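Local coordinates for hydrogenase (NiFe) small subunit HydA (Allochromatium vinosum, PDB 3MYR), which probably carries electrons, through its three iron-sulfur clusters, between the nickel-iron site of the large subunit and external partners during hydrogen oxidation, at residues E19-A24 and V153-I158; K196-E201 and Q210-Y215. All blocks are in the same frame, centred on the assembly; numbering follows the deposited sequence.

Contact 1: E19-A24 and V153-I158; sequences ESLTRA and VITGVI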
# COMPACT_ATOMS: atom_id res chain seq x y z
N GLU A 19 -4.34 -5.08 5.03
CA GLU A 19 -5.38 -4.27 4.39
C GLU A 19 -6.61 -5.15 4.29
O GLU A 19 -7.69 -4.67 4.50
CB GLU A 19 -4.99 -3.77 2.98
CG GLU A 19 -3.91 -2.70 3.10
CD GLU A 19 -4.46 -1.30 3.41
OE1 GLU A 19 -3.60 -0.40 3.53
OE2 GLU A 19 -5.69 -1.03 3.45
N SER A 20 -6.42 -6.41 3.90
CA SER A 20 -7.56 -7.30 3.71
C SER A 20 -8.36 -7.37 5.05
O SER A 20 -9.59 -7.22 5.10
CB SER A 20 -7.09 -8.71 3.32
OG SER A 20 -8.22 -9.52 3.12
N LEU A 21 -7.65 -7.63 6.13
CA LEU A 21 -8.26 -7.67 7.47
C LEU A 21 -9.12 -6.42 7.74
O LEU A 21 -10.20 -6.52 8.31
CB LEU A 21 -7.16 -7.73 8.56
CG LEU A 21 -7.60 -7.59 10.03
CD1 LEU A 21 -8.53 -8.71 10.52
CD2 LEU A 21 -6.35 -7.43 10.97
N THR A 22 -8.62 -5.23 7.38
CA THR A 22 -9.43 -3.98 7.58
C THR A 22 -10.65 -3.92 6.67
O THR A 22 -11.58 -3.18 6.95
CB THR A 22 -8.64 -2.63 7.32
OG1 THR A 22 -8.48 -2.47 5.91
CG2 THR A 22 -7.28 -2.63 8.01
N ARG A 23 -10.67 -4.73 5.61
CA ARG A 23 -11.88 -4.74 4.75
C ARG A 23 -13.08 -5.49 5.33
O ARG A 23 -14.21 -5.30 4.84
CB ARG A 23 -11.61 -5.30 3.33
CG ARG A 23 -10.48 -4.54 2.57
CD ARG A 23 -10.77 -3.03 2.31
NE ARG A 23 -9.66 -2.60 1.44
CZ ARG A 23 -8.48 -2.15 1.82
NH1 ARG A 23 -8.25 -1.70 3.07
NH2 ARG A 23 -7.53 -2.09 0.88
N ALA A 24 -12.83 -6.39 6.27
CA ALA A 24 -13.85 -7.35 6.68
C ALA A 24 -15.04 -6.62 7.31
O ALA A 24 -14.86 -5.79 8.25
CB ALA A 24 -13.26 -8.38 7.72
N VAL A 153 -12.72 -14.29 5.37
CA VAL A 153 -12.06 -15.55 5.77
C VAL A 153 -11.12 -15.30 6.91
O VAL A 153 -11.05 -16.08 7.87
CB VAL A 153 -11.34 -16.21 4.57
CG1 VAL A 153 -10.40 -17.33 5.05
CG2 VAL A 153 -12.38 -16.72 3.58
N ILE A 154 -10.32 -14.23 6.83
CA ILE A 154 -9.43 -13.89 7.96
C ILE A 154 -10.23 -13.71 9.26
O ILE A 154 -9.94 -14.34 10.25
CB ILE A 154 -8.59 -12.67 7.69
CG1 ILE A 154 -7.84 -12.89 6.36
CG2 ILE A 154 -7.54 -12.42 8.82
CD1 ILE A 154 -7.16 -11.58 5.86
N THR A 155 -11.26 -12.87 9.26
CA THR A 155 -11.97 -12.65 10.51
C THR A 155 -12.85 -13.88 10.85
O THR A 155 -13.15 -14.11 11.99
CB THR A 155 -12.86 -11.37 10.44
OG1 THR A 155 -13.69 -11.45 9.27
CG2 THR A 155 -12.00 -10.13 10.27
N GLY A 156 -13.33 -14.60 9.84
CA GLY A 156 -14.03 -15.88 10.02
C GLY A 156 -13.24 -16.93 10.84
O GLY A 156 -13.79 -17.58 11.74
N VAL A 157 -11.97 -17.07 10.53
CA VAL A 157 -11.09 -17.96 11.24
C VAL A 157 -10.90 -17.45 12.64
O VAL A 157 -10.96 -18.21 13.61
CB VAL A 157 -9.72 -18.02 10.55
CG1 VAL A 157 -8.69 -18.81 11.44
CG2 VAL A 157 -9.85 -18.81 9.23
N ILE A 158 -10.67 -16.15 12.78
CA ILE A 158 -10.50 -15.60 14.10
C ILE A 158 -11.77 -15.76 14.93
O ILE A 158 -11.68 -16.15 16.08
CB ILE A 158 -10.08 -14.11 14.03
CG1 ILE A 158 -8.68 -14.01 13.42
CG2 ILE A 158 -10.13 -13.46 15.44
CD1 ILE A 158 -8.29 -12.56 13.01
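Ser20 OG is hydrogen-bonded to the carbonyl oxygen of Pro149 and is covered by Ile154, whose CD1 lies 3.6 Å from Ser20 OG. The hydroxyl is thus buried with its polar need met by the loop that leads into helix 151-164, while the isoleucine tip packs against its side. Ile154 reaches Ser20 with CG1 anti to its own carbonyl carbon (chi1 -53°) and an extended end. Its other branch, CG2, faces Leu21, whose side chain crosses it at about a right angle; the nearest approach is Leu21 CD1 to Ile154 CG2 at 4.2 Å. The same leucine methyl, Leu21 CD1, rests on Thr155 CG2 at 3.8 Å. Both branches of Thr155 meet Ala24 CB: Thr155 OG1 at 3.5 Å, and Thr155 CG2 at a modelled 3.3 Å, a value so short that it is doubtful. The hydroxyl also makes a weak hydrogen bond to Pro151 O. Elsewhere on helix 16-23, beside the large subunit, Arg23 NH1 and Glu19 OE2 form a 2.7 Å salt bridge; Gln198 and Arg199 of the large subunit bind Thr22 O. The axes of the short segments 19-23 and 153-158 approach to 9.1 Å and cross at -75°. Helix 16-23 follows strand 5-10 and carries the cluster ligand Cys17 in its first turn, just after Cys14; helix 151-164 follows strand 141-144 and the Cys147 loop: packing of the first and last helices of a flavodoxin-like domain, beside its proximal [4Fe-4S] cluster.

Contact 2: K196-E201 and Q210-Y215; sequences KGLFAE and QGWCLY. With SF4 (iron/sulfur cluster), chain J.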
# COMPACT_ATOMS: atom_id res chain seq x y z
N LYS A 196 -19.64 -27.75 -21.10
CA LYS A 196 -20.27 -27.73 -22.41
C LYS A 196 -19.27 -27.37 -23.51
O LYS A 196 -19.66 -27.26 -24.70
CB LYS A 196 -21.37 -26.65 -22.42
CG LYS A 196 -22.63 -27.09 -21.65
CD LYS A 196 -23.74 -26.10 -21.92
CE LYS A 196 -23.85 -25.00 -20.87
NZ LYS A 196 -25.22 -24.37 -20.97
N GLY A 197 -18.05 -27.02 -23.14
CA GLY A 197 -17.04 -26.65 -24.18
C GLY A 197 -17.22 -25.18 -24.64
O GLY A 197 -16.88 -24.84 -25.77
N LEU A 198 -17.77 -24.32 -23.78
CA LEU A 198 -17.90 -22.89 -24.08
C LEU A 198 -16.83 -22.07 -23.39
O LEU A 198 -16.75 -22.02 -22.15
CB LEU A 198 -19.32 -22.38 -23.73
CG LEU A 198 -20.47 -23.13 -24.41
CD1 LEU A 198 -21.82 -22.80 -23.78
CD2 LEU A 198 -20.49 -22.69 -25.81
N PHE A 199 -15.96 -21.45 -24.19
CA PHE A 199 -14.76 -20.80 -23.61
C PHE A 199 -14.59 -19.37 -24.17
O PHE A 199 -14.77 -19.17 -25.37
CB PHE A 199 -13.52 -21.60 -24.02
CG PHE A 199 -13.48 -22.98 -23.46
CD1 PHE A 199 -13.24 -23.18 -22.07
CD2 PHE A 199 -13.67 -24.09 -24.29
CE1 PHE A 199 -13.21 -24.48 -21.56
CE2 PHE A 199 -13.59 -25.39 -23.76
CZ PHE A 199 -13.37 -25.55 -22.39
N ALA A 200 -14.19 -18.42 -23.35
CA ALA A 200 -13.73 -17.12 -23.84
C ALA A 200 -12.34 -17.29 -24.55
O ALA A 200 -11.53 -18.08 -24.14
CB ALA A 200 -13.60 -16.09 -22.60
N GLU A 201 -12.11 -16.57 -25.65
CA GLU A 201 -10.80 -16.63 -26.29
C GLU A 201 -10.07 -15.33 -26.19
O GLU A 201 -8.96 -15.26 -26.60
CB GLU A 201 -10.96 -17.09 -27.76
CG GLU A 201 -11.74 -18.41 -27.72
CD GLU A 201 -11.42 -19.32 -28.87
OE1 GLU A 201 -10.51 -20.18 -28.66
OE2 GLU A 201 -12.06 -19.17 -29.96
N GLN A 210 -20.32 -13.11 -22.19
CA GLN A 210 -21.39 -14.00 -21.74
C GLN A 210 -21.00 -14.83 -20.51
O GLN A 210 -21.84 -15.61 -20.03
CB GLN A 210 -21.77 -14.99 -22.85
CG GLN A 210 -22.33 -14.23 -24.07
CD GLN A 210 -23.71 -13.66 -23.76
OE1 GLN A 210 -24.57 -14.40 -23.33
NE2 GLN A 210 -23.89 -12.35 -23.91
N GLY A 211 -19.82 -14.68 -19.96
CA GLY A 211 -19.49 -15.57 -18.86
C GLY A 211 -19.22 -17.01 -19.24
O GLY A 211 -19.43 -17.92 -18.42
N TRP A 212 -18.65 -17.25 -20.42
CA TRP A 212 -18.11 -18.58 -20.74
C TRP A 212 -16.83 -18.78 -19.97
O TRP A 212 -16.25 -17.84 -19.46
CB TRP A 212 -17.89 -18.75 -22.25
CG TRP A 212 -19.18 -18.61 -23.06
CD1 TRP A 212 -20.48 -18.44 -22.56
CD2 TRP A 212 -19.32 -18.67 -24.50
NE1 TRP A 212 -21.39 -18.38 -23.61
CE2 TRP A 212 -20.71 -18.47 -24.81
CE3 TRP A 212 -18.41 -18.80 -25.56
CZ2 TRP A 212 -21.18 -18.42 -26.13
CZ3 TRP A 212 -18.86 -18.74 -26.86
CH2 TRP A 212 -20.24 -18.53 -27.14
N CYS A 213 -16.35 -20.01 -19.93
CA CYS A 213 -15.23 -20.38 -19.10
C CYS A 213 -13.95 -19.71 -19.56
O CYS A 213 -13.71 -19.55 -20.77
CB CYS A 213 -15.12 -21.91 -19.11
SG CYS A 213 -13.67 -22.55 -18.29
N LEU A 214 -13.12 -19.34 -18.57
CA LEU A 214 -11.75 -18.74 -18.75
C LEU A 214 -10.53 -19.69 -18.82
O LEU A 214 -9.36 -19.22 -18.83
CB LEU A 214 -11.49 -17.71 -17.66
CG LEU A 214 -12.61 -16.64 -17.57
CD1 LEU A 214 -12.36 -15.67 -16.39
CD2 LEU A 214 -12.70 -15.77 -18.92
N TYR A 215 -10.81 -20.99 -18.91
CA TYR A 215 -9.80 -22.02 -18.88
C TYR A 215 -8.70 -21.78 -19.97
O TYR A 215 -7.49 -21.88 -19.67
CB TYR A 215 -10.44 -23.40 -19.13
CG TYR A 215 -9.39 -24.50 -19.21
CD1 TYR A 215 -8.89 -24.95 -20.42
CD2 TYR A 215 -8.87 -25.03 -18.07
CE1 TYR A 215 -7.91 -25.95 -20.47
CE2 TYR A 215 -7.89 -25.99 -18.12
CZ TYR A 215 -7.42 -26.43 -19.31
OH TYR A 215 -6.44 -27.40 -19.29
FE1 SF4 J . -14.48 -21.31 -13.60
FE2 SF4 J . -13.56 -22.16 -16.09
FE3 SF4 J . -11.82 -21.23 -14.19
FE4 SF4 J . -13.06 -23.64 -13.87
S1 SF4 J . -11.56 -23.05 -15.48
S2 SF4 J . -12.72 -22.09 -12.28
S3 SF4 J . -15.13 -23.16 -14.75
S4 SF4 J . -13.49 -20.03 -15.23
O HOH W 1 -11.24 -19.69 -21.96
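A single beta bridge between two loops, Phe199 with Cys213, holds the backbone of a ligand of the [4Fe-4S] cluster that also has His185 among its ligands. Cys213 N donates to Leu198 O (3.0 Å) and Ala200 N to Cys213 O (2.9 Å), so that Cys213 is bonded to both residues flanking Phe199, in the pattern of a parallel bridge. Cys213 O accepts a second bond, from a water that also donates to Ala200 O. With SG anti to the backbone N (chi1 173°), the cysteine extends to the cluster, where Cys213 SG binds iron FE2 at 2.2 Å; Tyr215 N donates to the same sulfur. The sulfur lies at the edge of the Phe199 ring, a sulfur-aromatic contact, and Phe199 CE1 touches Tyr215 CB at 3.8 Å. One residue before each bridged partner, Leu198 CB sits over one face of the Trp212 indole in a CH-pi contact, 4.0 Å from the centroid of its five-membered ring, while Phe199 O meets the indole edge. Gly197 and Gly211, the first residues past their helices, each take positive phi in a Schellman motif. Bridged loops around a thiolate ligand here form part of the distal, histidine-containing cluster site.

How the contacts relate
Contacts 1 and 2 stand near the two ends of the small subunit's cluster chain, with centres 32 Å apart and nearest atoms about 20 Å apart. Contact 1 lies in the N-terminal flavodoxin-like part beside the proximal [4Fe-4S] cluster, about 7 Å from the Ser20 side chain. Contact 2 belongs to the C-terminal part and supplies a ligand of the distal cluster directly. The [3Fe-4S] cluster lies between: it is about 9 Å from the Ser20 side chain and about 9 Å from that of Leu214. Trp233, at that middle cluster, comes within about 4 Å of Ser20, side chain to side chain.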